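Local coordinates for PA0821 (Pseudomonas aeruginosa, PDB 7DRG), which is probably the immunity protein (antitoxin) that protects the bacterium from a putative VRR-NUC nuclease effector of its type VI secretion system, at residues V54-F65 / L165-L173. Residues are numbered along the deposited sequence; the frame is centred on the assembly and turned at random.
Sequences VRESLCQCFDEF and LFIDFARRL
The Phe169 ring takes Cys61 on one face, with CB of Cys61 3.7 Å from the ring centroid in a CH-pi contact. Cys61 SG lies obliquely to the same ring, 3.4 Å from Phe169 CD1. Leu165 O lies over the opposite face, offset toward the rim, and Glu64 OE1 is at the ring edge, in plane. The Arg172 guanidinium is also covered on both sides. CG of Gln60 lies over one face, 3.3 Å from Arg172 NE, and Asp168 O is over the other. A chi1 of 175° puts this CG over the guanidinium, and the bend at chi2 leaves the amide beside NH2, its plane turned 64° from the guanidinium. In the guanidinium plane, NH1 and NH2 of Arg172 both bond to Glu64 OE1, each at 2.7 Å. The two planes are nearly perpendicular, and this single carboxylate oxygen accepts both bonds, from NH1 nearly along its C-O axis and from NH2 above the carboxylate plane. Arg172 NH1 also makes a long hydrogen bond to Cys61 SG, 3.6 Å. Beyond this polar cluster, Leu173 fits among Val54, Ser57, Leu58 and Cys61, its CD2 3.8 Å from Leu58 CD2.

The antiparallel helices 52-69 and 161-173 pack side by side; the segment axes come within 9.6 Å. Both rest side chains on strand 34-46; helix 161-173 also packs on strand 144-151, where Phe169 meets Phe148. Glu64 OE2 and Asp168 OD2 are only 2.6 Å apart, and Asp168 OD1 is salt-bridged to Arg171. One of the two acids probably carries a proton and donates it to the other, while Arg172 would offset the remaining negative charge.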
loop_
_atom_site.group_PDB
_atom_site.type_symbol
_atom_site.label_atom_id
_atom_site.label_comp_id
_atom_site.label_asym_id
_atom_site.label_seq_id
_atom_site.Cartn_x
_atom_site.Cartn_y
_atom_site.Cartn_z
ATOM N N VAL B 54 -25.829 33.063 -3.928
ATOM C CA VAL B 54 -24.899 31.987 -3.586
ATOM C C VAL B 54 -23.479 32.392 -3.941
ATOM O O VAL B 54 -22.533 32.100 -3.199
ATOM C CB VAL B 54 -25.304 30.668 -4.271
ATOM C CG1 VAL B 54 -24.243 29.572 -4.036
ATOM C CG2 VAL B 54 -26.646 30.190 -3.769
ATOM N N ARG B 55 -23.303 33.080 -5.074
ATOM C CA ARG B 55 -21.971 33.560 -5.426
ATOM C C ARG B 55 -21.445 34.552 -4.392
ATOM O O ARG B 55 -20.273 34.476 -4.002
ATOM C CB ARG B 55 -21.988 34.162 -6.826
ATOM C CG ARG B 55 -22.169 33.087 -7.882
ATOM C CD ARG B 55 -22.342 33.659 -9.271
ATOM N NE ARG B 55 -22.467 32.577 -10.241
ATOM C CZ ARG B 55 -22.448 32.760 -11.558
ATOM N NH1 ARG B 55 -22.300 33.986 -12.053
ATOM N NH2 ARG B 55 -22.575 31.718 -12.376
ATOM N N GLU B 56 -22.299 35.463 -3.900
ATOM C CA GLU B 56 -21.860 36.359 -2.832
ATOM C C GLU B 56 -21.457 35.584 -1.586
ATOM O O GLU B 56 -20.482 35.942 -0.912
ATOM C CB GLU B 56 -22.961 37.360 -2.486
ATOM C CG GLU B 56 -23.338 38.260 -3.637
ATOM C CD GLU B 56 -24.500 39.184 -3.295
ATOM O OE1 GLU B 56 -24.835 39.313 -2.092
ATOM O OE2 GLU B 56 -25.105 39.721 -4.247
ATOM N N SER B 57 -22.214 34.538 -1.245
ATOM C CA SER B 57 -21.871 33.736 -0.073
ATOM C C SER B 57 -20.556 32.997 -0.276
ATOM O O SER B 57 -19.757 32.877 0.659
ATOM C CB SER B 57 -23.005 32.764 0.252
ATOM O OG SER B 57 -24.088 33.477 0.849
ATOM N N LEU B 58 -20.301 32.519 -1.497
ATOM C CA LEU B 58 -19.008 31.909 -1.788
ATOM C C LEU B 58 -17.880 32.912 -1.601
ATOM O O LEU B 58 -16.792 32.562 -1.126
ATOM C CB LEU B 58 -19.004 31.366 -3.219
ATOM C CG LEU B 58 -19.818 30.092 -3.450
ATOM C CD1 LEU B 58 -19.987 29.834 -4.949
ATOM C CD2 LEU B 58 -19.129 28.895 -2.783
ATOM N N CYS B 59 -18.118 34.170 -1.976
ATOM C CA CYS B 59 -17.101 35.191 -1.781
ATOM C C CYS B 59 -16.883 35.482 -0.308
ATOM O O CYS B 59 -15.752 35.781 0.093
ATOM C CB CYS B 59 -17.486 36.465 -2.521
ATOM S SG CYS B 59 -17.314 36.270 -4.304
ATOM N N GLN B 60 -17.948 35.419 0.505
ATOM C CA GLN B 60 -17.775 35.574 1.945
ATOM C C GLN B 60 -17.016 34.391 2.530
ATOM O O GLN B 60 -16.172 34.570 3.417
ATOM C CB GLN B 60 -19.139 35.755 2.621
ATOM C CG GLN B 60 -19.103 35.815 4.150
ATOM C CD GLN B 60 -18.394 37.032 4.727
ATOM O OE1 GLN B 60 -18.325 38.093 4.109
ATOM N NE2 GLN B 60 -17.875 36.879 5.941
ATOM N N CYS B 61 -17.268 33.180 2.014
ATOM C CA CYS B 61 -16.455 32.030 2.405
ATOM C C CYS B 61 -14.983 32.281 2.112
ATOM O O CYS B 61 -14.113 32.011 2.954
ATOM C CB CYS B 61 -16.915 30.766 1.682
ATOM S SG CYS B 61 -18.550 30.152 2.112
ATOM N N PHE B 62 -14.679 32.791 0.914
ATOM C CA PHE B 62 -13.283 33.023 0.572
ATOM C C PHE B 62 -12.666 34.106 1.447
ATOM O O PHE B 62 -11.497 33.994 1.833
ATOM C CB PHE B 62 -13.136 33.374 -0.910
ATOM C CG PHE B 62 -11.703 33.479 -1.351
ATOM C CD1 PHE B 62 -10.874 32.370 -1.288
ATOM C CD2 PHE B 62 -11.179 34.676 -1.810
ATOM C CE1 PHE B 62 -9.548 32.445 -1.673
ATOM C CE2 PHE B 62 -9.845 34.752 -2.205
ATOM C CZ PHE B 62 -9.037 33.632 -2.138
ATOM N N ASP B 63 -13.422 35.165 1.772
ATOM C CA ASP B 63 -12.893 36.188 2.675
ATOM C C ASP B 63 -12.462 35.573 4.003
ATOM O O ASP B 63 -11.388 35.882 4.528
ATOM C CB ASP B 63 -13.940 37.272 2.930
ATOM C CG ASP B 63 -14.143 38.210 1.752
ATOM O OD1 ASP B 63 -13.276 38.268 0.852
ATOM O OD2 ASP B 63 -15.180 38.914 1.755
ATOM N N GLU B 64 -13.311 34.706 4.561
ATOM C CA GLU B 64 -13.005 34.012 5.812
ATOM C C GLU B 64 -11.757 33.150 5.683
ATOM O O GLU B 64 -10.899 33.128 6.574
ATOM C CB GLU B 64 -14.185 33.137 6.206
ATOM C CG GLU B 64 -15.160 33.733 7.148
ATOM C CD GLU B 64 -16.011 32.657 7.781
ATOM O OE1 GLU B 64 -16.973 32.208 7.126
ATOM O OE2 GLU B 64 -15.695 32.244 8.919
ATOM N N PHE B 65 -11.663 32.401 4.585
ATOM C CA PHE B 65 -10.523 31.521 4.366
ATOM C C PHE B 65 -9.251 32.323 4.131
ATOM O O PHE B 65 -8.185 31.992 4.665
ATOM C CB PHE B 65 -10.824 30.607 3.180
ATOM C CG PHE B 65 -9.676 29.741 2.762
ATOM C CD1 PHE B 65 -9.395 28.570 3.445
ATOM C CD2 PHE B 65 -8.888 30.093 1.674
ATOM C CE1 PHE B 65 -8.341 27.759 3.046
ATOM C CE2 PHE B 65 -7.834 29.278 1.270
ATOM C CZ PHE B 65 -7.565 28.120 1.969
ATOM N N LEU B 165 -14.616 27.311 10.003
ATOM C CA LEU B 165 -14.855 27.545 8.580
ATOM C C LEU B 165 -15.888 26.570 8.034
ATOM O O LEU B 165 -16.801 26.962 7.299
ATOM C CB LEU B 165 -13.551 27.426 7.782
ATOM C CG LEU B 165 -12.436 28.436 8.025
ATOM C CD1 LEU B 165 -11.237 28.079 7.147
ATOM C CD2 LEU B 165 -12.910 29.862 7.752
ATOM N N PHE B 166 -15.745 25.281 8.367
ATOM C CA PHE B 166 -16.650 24.278 7.814
ATOM C C PHE B 166 -18.094 24.561 8.215
ATOM O O PHE B 166 -19.005 24.487 7.379
ATOM C CB PHE B 166 -16.215 22.874 8.257
ATOM C CG PHE B 166 -16.872 21.768 7.488
ATOM C CD1 PHE B 166 -16.366 21.373 6.261
ATOM C CD2 PHE B 166 -17.992 21.121 7.987
ATOM C CE1 PHE B 166 -16.976 20.356 5.547
ATOM C CE2 PHE B 166 -18.600 20.107 7.278
ATOM C CZ PHE B 166 -18.085 19.721 6.054
ATOM N N ILE B 167 -18.317 24.916 9.480
ATOM C CA ILE B 167 -19.666 25.247 9.929
ATOM C C ILE B 167 -20.147 26.543 9.283
ATOM O O ILE B 167 -21.292 26.633 8.827
ATOM C CB ILE B 167 -19.709 25.331 11.463
ATOM C CG1 ILE B 167 -19.176 24.043 12.100
ATOM C CG2 ILE B 167 -21.124 25.642 11.928
ATOM C CD1 ILE B 167 -19.814 22.785 11.580
ATOM N N ASP B 168 -19.294 27.570 9.253
ATOM C CA ASP B 168 -19.682 28.841 8.645
ATOM C C ASP B 168 -20.047 28.658 7.180
ATOM O O ASP B 168 -21.024 29.246 6.700
ATOM C CB ASP B 168 -18.557 29.867 8.776
ATOM C CG ASP B 168 -18.450 30.450 10.185
ATOM O OD1 ASP B 168 -19.277 30.098 11.042
ATOM O OD2 ASP B 168 -17.524 31.252 10.438
ATOM N N PHE B 169 -19.275 27.841 6.455
ATOM C CA PHE B 169 -19.557 27.640 5.036
ATOM C C PHE B 169 -20.848 26.854 4.847
ATOM O O PHE B 169 -21.643 27.154 3.948
ATOM C CB PHE B 169 -18.404 26.890 4.341
ATOM C CG PHE B 169 -17.084 27.625 4.309
ATOM C CD1 PHE B 169 -16.928 28.887 4.852
ATOM C CD2 PHE B 169 -15.983 27.023 3.703
ATOM C CE1 PHE B 169 -15.710 29.534 4.815
ATOM C CE2 PHE B 169 -14.759 27.666 3.660
ATOM C CZ PHE B 169 -14.619 28.920 4.205
ATOM N N ALA B 170 -21.062 25.827 5.674
ATOM C CA ALA B 170 -22.299 25.061 5.593
ATOM C C ALA B 170 -23.499 25.961 5.821
ATOM O O ALA B 170 -24.520 25.847 5.130
ATOM C CB ALA B 170 -22.281 23.933 6.624
ATOM N N ARG B 171 -23.380 26.867 6.788
ATOM C CA ARG B 171 -24.469 27.772 7.125
ATOM C C ARG B 171 -24.861 28.647 5.936
ATOM O O ARG B 171 -26.054 28.887 5.704
ATOM C CB ARG B 171 -24.046 28.617 8.324
ATOM C CG ARG B 171 -25.133 29.414 8.986
ATOM C CD ARG B 171 -24.879 29.441 10.486
ATOM N NE ARG B 171 -23.469 29.663 10.815
ATOM C CZ ARG B 171 -22.905 29.273 11.954
ATOM N NH1 ARG B 171 -23.629 28.629 12.864
ATOM N NH2 ARG B 171 -21.618 29.514 12.184
ATOM N N ARG B 172 -23.885 29.101 5.158
ATOM C CA ARG B 172 -24.208 29.998 4.021
ATOM C C ARG B 172 -24.610 29.244 2.755
ATOM O O ARG B 172 -25.347 29.813 1.996
ATOM C CB ARG B 172 -23.015 30.774 3.462
ATOM C CG ARG B 172 -21.974 31.240 4.440
ATOM C CD ARG B 172 -21.209 32.417 3.905
ATOM N NE ARG B 172 -20.724 33.138 5.047
ATOM C CZ ARG B 172 -19.586 32.881 5.646
ATOM N NH1 ARG B 172 -18.801 31.939 5.179
ATOM N NH2 ARG B 172 -19.223 33.564 6.704
ATOM N N LEU B 173 -24.087 28.041 2.532
ATOM C CA LEU B 173 -24.315 27.379 1.259
ATOM C C LEU B 173 -25.448 26.369 1.309
ATOM O O LEU B 173 -25.882 25.904 0.244
ATOM C CB LEU B 173 -23.029 26.679 0.791
ATOM C CG LEU B 173 -21.832 27.612 0.577
ATOM C CD1 LEU B 173 -20.582 26.813 0.232
ATOM C CD2 LEU B 173 -22.133 28.629 -0.522
#